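ABC transporter substrate-binding protein (Rhizobium radiobacter, PDB 6TFS) binds a conjugate of an open-chain sugar and glutamate in its cleft and probably delivers such solutes to a membrane ABC transporter. Local coordinates at residues Leu250-Ile255 against Ala454-Glu459; Leu396-His401 against Gln411-Ser416. All coordinates share one frame; numbering follows the deposited sequence.

Contact 1. Residues Leu250-Ile255 against Ala454-Glu459; sequences LNLLHI and AIPLTE. With N7T ((2~{S})-2-[[(3~{S},4~{R},5~{R})-3,4,5,6-tetrakis(oxidanyl)-2-oxidanylidene-hexyl]amino]pentanedioic acid), chain C.
Leu253 and Ile455 face each other as the hydrogen-bonded pair of two antiparallel strands in the mixed sheet of this periplasmic-binding-protein fold. Their backbones exchange two bonds, Leu253 N to Ile455 O and Ile455 N to Leu253 O, each 2.9 Å. Apolar side chains pack closely at this end. Ile255 CD1 meets Ile455 CD1 at 3.6 Å, the two side chains crossing at a slant, while Leu457 CD1 comes to 4.1 Å from Leu253 CG, with Ile349 of helix 340-353 against both leucines. On the other face of the sheet Leu252 CD2 rests 3.7 Å from Pro456 CA, next to Tyr400.

The opposite end is looser and more polar. A beta bulge shifts the register between Leu250 and Leu252; Glu459 CB lies 3.9 Å from Leu250 CA, and the Glu459 carboxylate bonds instead to Ser298. Asn251 faces the bound ligand here, whose hydroxyl OAS donates to Asn251 OD1 at 2.7 Å. With CG beside its backbone N (chi1 -54°), its ND2 and its own backbone N reach Thr458 O from opposite faces of that carbonyl. Asn460 OD1 takes a second bond from ND2, which fixes the turn of the amide. A leucine here would probably leave the ligand hydroxyl without this acceptor and Thr458 O with one donor fewer. The bond from Asn251 ND2 to Thr458 O is bent, 139° at the hydrogen.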
loop_
_atom_site.group_PDB
_atom_site.type_symbol
_atom_site.label_atom_id
_atom_site.label_comp_id
_atom_site.label_asym_id
_atom_site.label_seq_id
_atom_site.Cartn_x
_atom_site.Cartn_y
_atom_site.Cartn_z
ATOM N N LEU A 250 2.039 -7.369 -3.803
ATOM C CA LEU A 250 1.955 -8.814 -3.608
ATOM C C LEU A 250 0.591 -9.268 -3.050
ATOM O O LEU A 250 0.127 -8.754 -2.035
ATOM C CB LEU A 250 3.116 -9.319 -2.726
ATOM C CG LEU A 250 3.093 -10.813 -2.329
ATOM C CD1 LEU A 250 3.176 -11.758 -3.552
ATOM C CD2 LEU A 250 4.169 -11.123 -1.324
ATOM N N ASN A 251 0.007 -10.275 -3.698
ATOM C CA ASN A 251 -1.241 -10.902 -3.290
ATOM C C ASN A 251 -0.945 -12.207 -2.602
ATOM O O ASN A 251 -0.162 -13.014 -3.109
ATOM C CB ASN A 251 -2.154 -11.149 -4.481
ATOM C CG ASN A 251 -2.415 -9.926 -5.310
ATOM O OD1 ASN A 251 -3.172 -9.050 -4.911
ATOM N ND2 ASN A 251 -1.865 -9.869 -6.496
ATOM N N LEU A 252 -1.552 -12.399 -1.426
ATOM C CA LEU A 252 -1.401 -13.620 -0.641
ATOM C C LEU A 252 -2.750 -14.063 -0.103
ATOM O O LEU A 252 -3.628 -13.225 0.141
ATOM C CB LEU A 252 -0.475 -13.396 0.579
ATOM C CG LEU A 252 0.997 -13.050 0.307
ATOM C CD1 LEU A 252 1.304 -11.643 0.802
ATOM C CD2 LEU A 252 1.920 -14.058 0.986
ATOM N N LEU A 253 -2.893 -15.377 0.129
ATOM C CA LEU A 253 -4.031 -15.927 0.845
ATOM C C LEU A 253 -3.548 -16.054 2.295
ATOM O O LEU A 253 -2.706 -16.900 2.578
ATOM C CB LEU A 253 -4.481 -17.303 0.306
ATOM C CG LEU A 253 -5.171 -17.313 -1.056
ATOM C CD1 LEU A 253 -5.188 -18.732 -1.631
ATOM C CD2 LEU A 253 -6.586 -16.703 -0.985
ATOM N N HIS A 254 -4.025 -15.173 3.180
ATOM C CA HIS A 254 -3.666 -15.184 4.604
ATOM C C HIS A 254 -4.692 -16.076 5.299
ATOM O O HIS A 254 -5.884 -15.767 5.302
ATOM C CB HIS A 254 -3.673 -13.763 5.193
ATOM C CG HIS A 254 -2.663 -12.853 4.562
ATOM N ND1 HIS A 254 -1.369 -12.772 5.038
ATOM C CD2 HIS A 254 -2.792 -12.029 3.494
ATOM C CE1 HIS A 254 -0.767 -11.884 4.267
ATOM N NE2 HIS A 254 -1.590 -11.412 3.325
ATOM N N ILE A 255 -4.232 -17.218 5.816
ATOM C CA ILE A 255 -5.116 -18.199 6.454
ATOM C C ILE A 255 -5.118 -18.001 7.961
ATOM O O ILE A 255 -4.054 -18.108 8.565
ATOM C CB ILE A 255 -4.655 -19.644 6.120
ATOM C CG1 ILE A 255 -4.462 -19.882 4.606
ATOM C CG2 ILE A 255 -5.605 -20.666 6.741
ATOM C CD1 ILE A 255 -3.581 -21.160 4.297
ATOM N N ALA A 454 0.517 -17.931 5.342
ATOM C CA ALA A 454 0.099 -17.248 4.133
ATOM C C ALA A 454 0.637 -17.952 2.895
ATOM O O ALA A 454 1.741 -18.482 2.909
ATOM C CB ALA A 454 0.555 -15.794 4.165
ATOM N N ILE A 455 -0.170 -17.984 1.842
ATOM C CA ILE A 455 0.195 -18.611 0.584
ATOM C C ILE A 455 0.418 -17.495 -0.431
ATOM O O ILE A 455 -0.533 -16.787 -0.767
ATOM C CB ILE A 455 -0.859 -19.639 0.091
ATOM C CG1 ILE A 455 -1.142 -20.724 1.157
ATOM C CG2 ILE A 455 -0.443 -20.242 -1.269
ATOM C CD1 ILE A 455 -2.448 -21.484 0.932
ATOM N N PRO A 456 1.666 -17.342 -0.930
ATOM C CA PRO A 456 1.927 -16.296 -1.927
ATOM C C PRO A 456 1.355 -16.638 -3.295
ATOM O O PRO A 456 1.335 -17.797 -3.704
ATOM C CB PRO A 456 3.459 -16.227 -1.977
ATOM C CG PRO A 456 3.918 -17.571 -1.586
ATOM C CD PRO A 456 2.889 -18.125 -0.629
ATOM N N LEU A 457 0.878 -15.621 -3.991
ATOM C CA LEU A 457 0.356 -15.799 -5.338
ATOM C C LEU A 457 1.241 -14.996 -6.262
ATOM O O LEU A 457 2.439 -15.260 -6.320
ATOM C CB LEU A 457 -1.135 -15.414 -5.405
ATOM C CG LEU A 457 -2.012 -16.088 -4.325
ATOM C CD1 LEU A 457 -3.319 -15.399 -4.179
ATOM C CD2 LEU A 457 -2.189 -17.563 -4.590
ATOM N N THR A 458 0.695 -13.992 -6.925
ATOM C CA THR A 458 1.462 -13.141 -7.816
ATOM C C THR A 458 1.566 -11.749 -7.242
ATOM O O THR A 458 0.752 -11.331 -6.415
ATOM C CB THR A 458 0.772 -13.064 -9.189
ATOM O OG1 THR A 458 -0.619 -12.793 -8.971
ATOM C CG2 THR A 458 0.948 -14.340 -10.003
ATOM N N GLU A 459 2.567 -11.030 -7.707
ATOM C CA GLU A 459 2.702 -9.621 -7.415
ATOM C C GLU A 459 2.419 -8.895 -8.743
ATOM O O GLU A 459 2.705 -9.432 -9.819
ATOM C CB GLU A 459 4.061 -9.254 -6.803
ATOM C CG GLU A 459 5.250 -9.394 -7.733
ATOM C CD GLU A 459 6.597 -9.128 -7.090
ATOM O OE1 GLU A 459 6.658 -8.879 -5.864
ATOM O OE2 GLU A 459 7.602 -9.172 -7.829
HETATM O OAN N7T C . -5.190 -8.527 -8.853
HETATM C CAM N7T C . -5.117 -8.111 -7.514
HETATM C CAL N7T C . -4.933 -6.608 -7.508
HETATM O OAT N7T C . -6.128 -5.970 -7.909
HETATM C CAK N7T C . -4.463 -6.107 -6.133
HETATM O OAS N7T C . -3.139 -6.541 -5.875
HETATM C CAJ N7T C . -4.526 -4.589 -6.019
HETATM O OAR N7T C . -3.704 -3.944 -6.947
HETATM C CAI N7T C . -4.041 -4.034 -4.689
HETATM O OAQ N7T C . -3.042 -4.479 -4.098
HETATM C CAH N7T C . -4.804 -2.805 -4.158
HETATM N N N7T C . -4.042 -2.086 -3.153
HETATM C CA N7T C . -4.457 -2.445 -1.808
HETATM C C N7T C . -5.927 -2.213 -1.547
HETATM O O N7T C . -6.483 -1.161 -1.899
HETATM C CB N7T C . -3.578 -1.694 -0.818
HETATM C CG N7T C . -3.770 -2.195 0.644
HETATM C CD N7T C . -2.805 -1.630 1.644
HETATM O OE1 N7T C . -2.865 -2.044 2.822
HETATM O OE2 N7T C . -1.941 -0.769 1.340
HETATM O OXT N7T C . -6.586 -3.104 -0.960
#

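Contact 2. Residues Leu396-His401 against Gln411-Ser416; sequences LTQFYH and QVVNFS
The Phe399 ring carries a methyl of Val413 over the centre of one face: CG2 stands 3.5 Å from the centroid and 7° off the normal, a CH-pi contact. That methyl sits between the backbone N and carbonyl carbon of its own residue, which sets it over the ring and puts Val413 CG2 3.3 Å from Gln398 O. Phe399 also stacks with Tyr395. The neighbouring Tyr400 ring has Phe399 CB over one face and, more distantly, Ser416 OG at its edge, 4.4 Å from CD1.

Polar contacts follow the last turn of helix 392-400. Val413 N donates to Gln398 O at 3.1 Å, while Val412 CG1 lies against the Gln398 side chain, whose OE1 bonds to Arg388. Asn414, the centre of an inverse gamma turn, extends its amide with CG anti to the backbone N (chi1 -177°). Its ND2 donates to His401 O at 2.8 Å; the oxygen lies close to the amide plane of Asn414, whereas ND2 stands well above the His401 carbonyl plane and bonds Cys418 O as well. Water 1 donates to Phe399 O at 2.7 Å and accepts from Ser416 N at 3.2 Å. Carbonyls at and just beyond the helix end thus find donors in the loop and one water, tying down the segment that leads to Cys418.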
loop_
_atom_site.group_PDB
_atom_site.type_symbol
_atom_site.label_atom_id
_atom_site.label_comp_id
_atom_site.label_asym_id
_atom_site.label_seq_id
_atom_site.Cartn_x
_atom_site.Cartn_y
_atom_site.Cartn_z
ATOM N N LEU A 396 7.045 -7.938 6.955
ATOM C CA LEU A 396 7.120 -8.981 7.985
ATOM C C LEU A 396 6.393 -8.602 9.271
ATOM O O LEU A 396 5.601 -9.402 9.766
ATOM C CB LEU A 396 8.569 -9.434 8.276
ATOM C CG LEU A 396 9.318 -10.165 7.137
ATOM C CD1 LEU A 396 10.795 -10.293 7.449
ATOM C CD2 LEU A 396 8.721 -11.550 6.856
ATOM N N THR A 397 6.636 -7.385 9.794
ATOM C CA THR A 397 5.991 -6.916 11.026
ATOM C C THR A 397 4.488 -6.784 10.871
ATOM O O THR A 397 3.741 -7.346 11.665
ATOM C CB THR A 397 6.626 -5.600 11.534
ATOM O OG1 THR A 397 7.997 -5.843 11.814
ATOM C CG2 THR A 397 5.922 -5.034 12.775
ATOM N N GLN A 398 4.053 -6.042 9.857
ATOM C CA GLN A 398 2.641 -5.733 9.622
ATOM C C GLN A 398 1.778 -6.955 9.330
ATOM O O GLN A 398 0.676 -7.058 9.848
ATOM C CB GLN A 398 2.515 -4.688 8.516
ATOM C CG GLN A 398 3.121 -3.346 8.905
ATOM C CD GLN A 398 2.962 -2.340 7.809
ATOM O OE1 GLN A 398 1.971 -2.335 7.073
ATOM N NE2 GLN A 398 3.929 -1.461 7.683
ATOM N N PHE A 399 2.303 -7.897 8.554
ATOM C CA PHE A 399 1.538 -9.072 8.177
ATOM C C PHE A 399 1.763 -10.317 9.020
ATOM O O PHE A 399 0.872 -11.159 9.035
ATOM C CB PHE A 399 1.784 -9.405 6.692
ATOM C CG PHE A 399 1.155 -8.437 5.719
ATOM C CD1 PHE A 399 -0.164 -8.603 5.300
ATOM C CD2 PHE A 399 1.878 -7.357 5.219
ATOM C CE1 PHE A 399 -0.740 -7.721 4.377
ATOM C CE2 PHE A 399 1.301 -6.474 4.299
ATOM C CZ PHE A 399 -0.009 -6.658 3.889
ATOM N N TYR A 400 2.953 -10.499 9.646
ATOM C CA TYR A 400 3.261 -11.783 10.290
ATOM C C TYR A 400 3.758 -11.734 11.731
ATOM O O TYR A 400 3.836 -12.791 12.341
ATOM C CB TYR A 400 4.258 -12.586 9.427
ATOM C CG TYR A 400 3.884 -12.615 7.956
ATOM C CD1 TYR A 400 2.715 -13.244 7.521
ATOM C CD2 TYR A 400 4.673 -11.976 7.004
ATOM C CE1 TYR A 400 2.334 -13.214 6.181
ATOM C CE2 TYR A 400 4.319 -11.971 5.655
ATOM C CZ TYR A 400 3.150 -12.595 5.247
ATOM O OH TYR A 400 2.792 -12.585 3.920
ATOM N N HIS A 401 4.058 -10.552 12.288
ATOM C CA HIS A 401 4.444 -10.470 13.699
ATOM C C HIS A 401 3.167 -10.604 14.549
ATOM O O HIS A 401 2.135 -10.015 14.203
ATOM C CB HIS A 401 5.174 -9.157 14.022
ATOM C CG HIS A 401 5.854 -9.178 15.358
ATOM N ND1 HIS A 401 5.141 -9.007 16.538
ATOM C CD2 HIS A 401 7.161 -9.378 15.655
ATOM C CE1 HIS A 401 6.033 -9.104 17.509
ATOM N NE2 HIS A 401 7.269 -9.310 17.022
ATOM N N GLN A 411 -3.037 -4.255 16.438
ATOM C CA GLN A 411 -3.313 -4.915 15.155
ATOM C C GLN A 411 -2.947 -4.091 13.921
ATOM O O GLN A 411 -3.092 -2.866 13.898
ATOM C CB GLN A 411 -4.772 -5.403 15.031
ATOM C CG GLN A 411 -5.825 -4.293 14.826
ATOM C CD GLN A 411 -7.201 -4.838 14.532
ATOM O OE1 GLN A 411 -7.685 -5.763 15.182
ATOM N NE2 GLN A 411 -7.863 -4.275 13.538
ATOM N N VAL A 412 -2.459 -4.788 12.904
ATOM C CA VAL A 412 -2.154 -4.183 11.621
ATOM C C VAL A 412 -2.892 -5.014 10.573
ATOM O O VAL A 412 -4.113 -4.910 10.477
ATOM C CB VAL A 412 -0.634 -3.947 11.310
ATOM C CG1 VAL A 412 -0.465 -2.968 10.146
ATOM C CG2 VAL A 412 0.123 -3.436 12.534
ATOM N N VAL A 413 -2.172 -5.880 9.846
ATOM C CA VAL A 413 -2.730 -6.690 8.767
ATOM C C VAL A 413 -2.341 -8.165 8.904
ATOM O O VAL A 413 -2.259 -8.885 7.911
ATOM C CB VAL A 413 -2.382 -6.091 7.373
ATOM C CG1 VAL A 413 -3.288 -4.905 7.053
ATOM C CG2 VAL A 413 -0.912 -5.674 7.291
ATOM N N ASN A 414 -2.103 -8.619 10.148
ATOM C CA ASN A 414 -1.800 -10.024 10.378
ATOM C C ASN A 414 -3.143 -10.784 10.490
ATOM O O ASN A 414 -3.650 -11.046 11.585
ATOM C CB ASN A 414 -0.854 -10.225 11.583
ATOM C CG ASN A 414 -0.432 -11.653 11.847
ATOM O OD1 ASN A 414 -0.866 -12.602 11.186
ATOM N ND2 ASN A 414 0.437 -11.841 12.824
ATOM N N PHE A 415 -3.714 -11.115 9.320
ATOM C CA PHE A 415 -4.991 -11.821 9.194
ATOM C C PHE A 415 -4.854 -13.301 9.488
ATOM O O PHE A 415 -5.836 -13.949 9.852
ATOM C CB PHE A 415 -5.597 -11.597 7.787
ATOM C CG PHE A 415 -5.819 -10.143 7.448
ATOM C CD1 PHE A 415 -6.833 -9.414 8.065
ATOM C CD2 PHE A 415 -5.041 -9.510 6.479
ATOM C CE1 PHE A 415 -7.010 -8.055 7.782
ATOM C CE2 PHE A 415 -5.243 -8.159 6.168
ATOM C CZ PHE A 415 -6.218 -7.438 6.828
ATOM N N SER A 416 -3.637 -13.838 9.321
ATOM C CA SER A 416 -3.342 -15.245 9.544
ATOM C C SER A 416 -3.170 -15.596 11.018
ATOM O O SER A 416 -3.259 -16.775 11.364
ATOM C CB SER A 416 -2.116 -15.678 8.735
ATOM O OG SER A 416 -0.896 -15.117 9.181
HETATM O O HOH W 1 -1.066 -12.638 7.816
#

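Overall arrangement
Followed from the N terminus, the chain reaches strand 240-255, one half of contact 1, only after many earlier strands and helices, and then passes through 198 residues, more helix than strand, before its partner arrives. Within that span helix 392-400 ends and the chain turns back after nine residues, so contact 2 closes a short loop nested inside the long one. Helices 422-430 and 434-451 follow, and strand 454-467 completes contact 1. The two contacts touch directly: the His254 ring meets that of Phe399, and Tyr400 OH lies 3.4 Å from Leu252 CD2. Helix end and loop thus meet strand 240-255 near Cys418 and Cys453, which have been seen to bind magnesium in this protein.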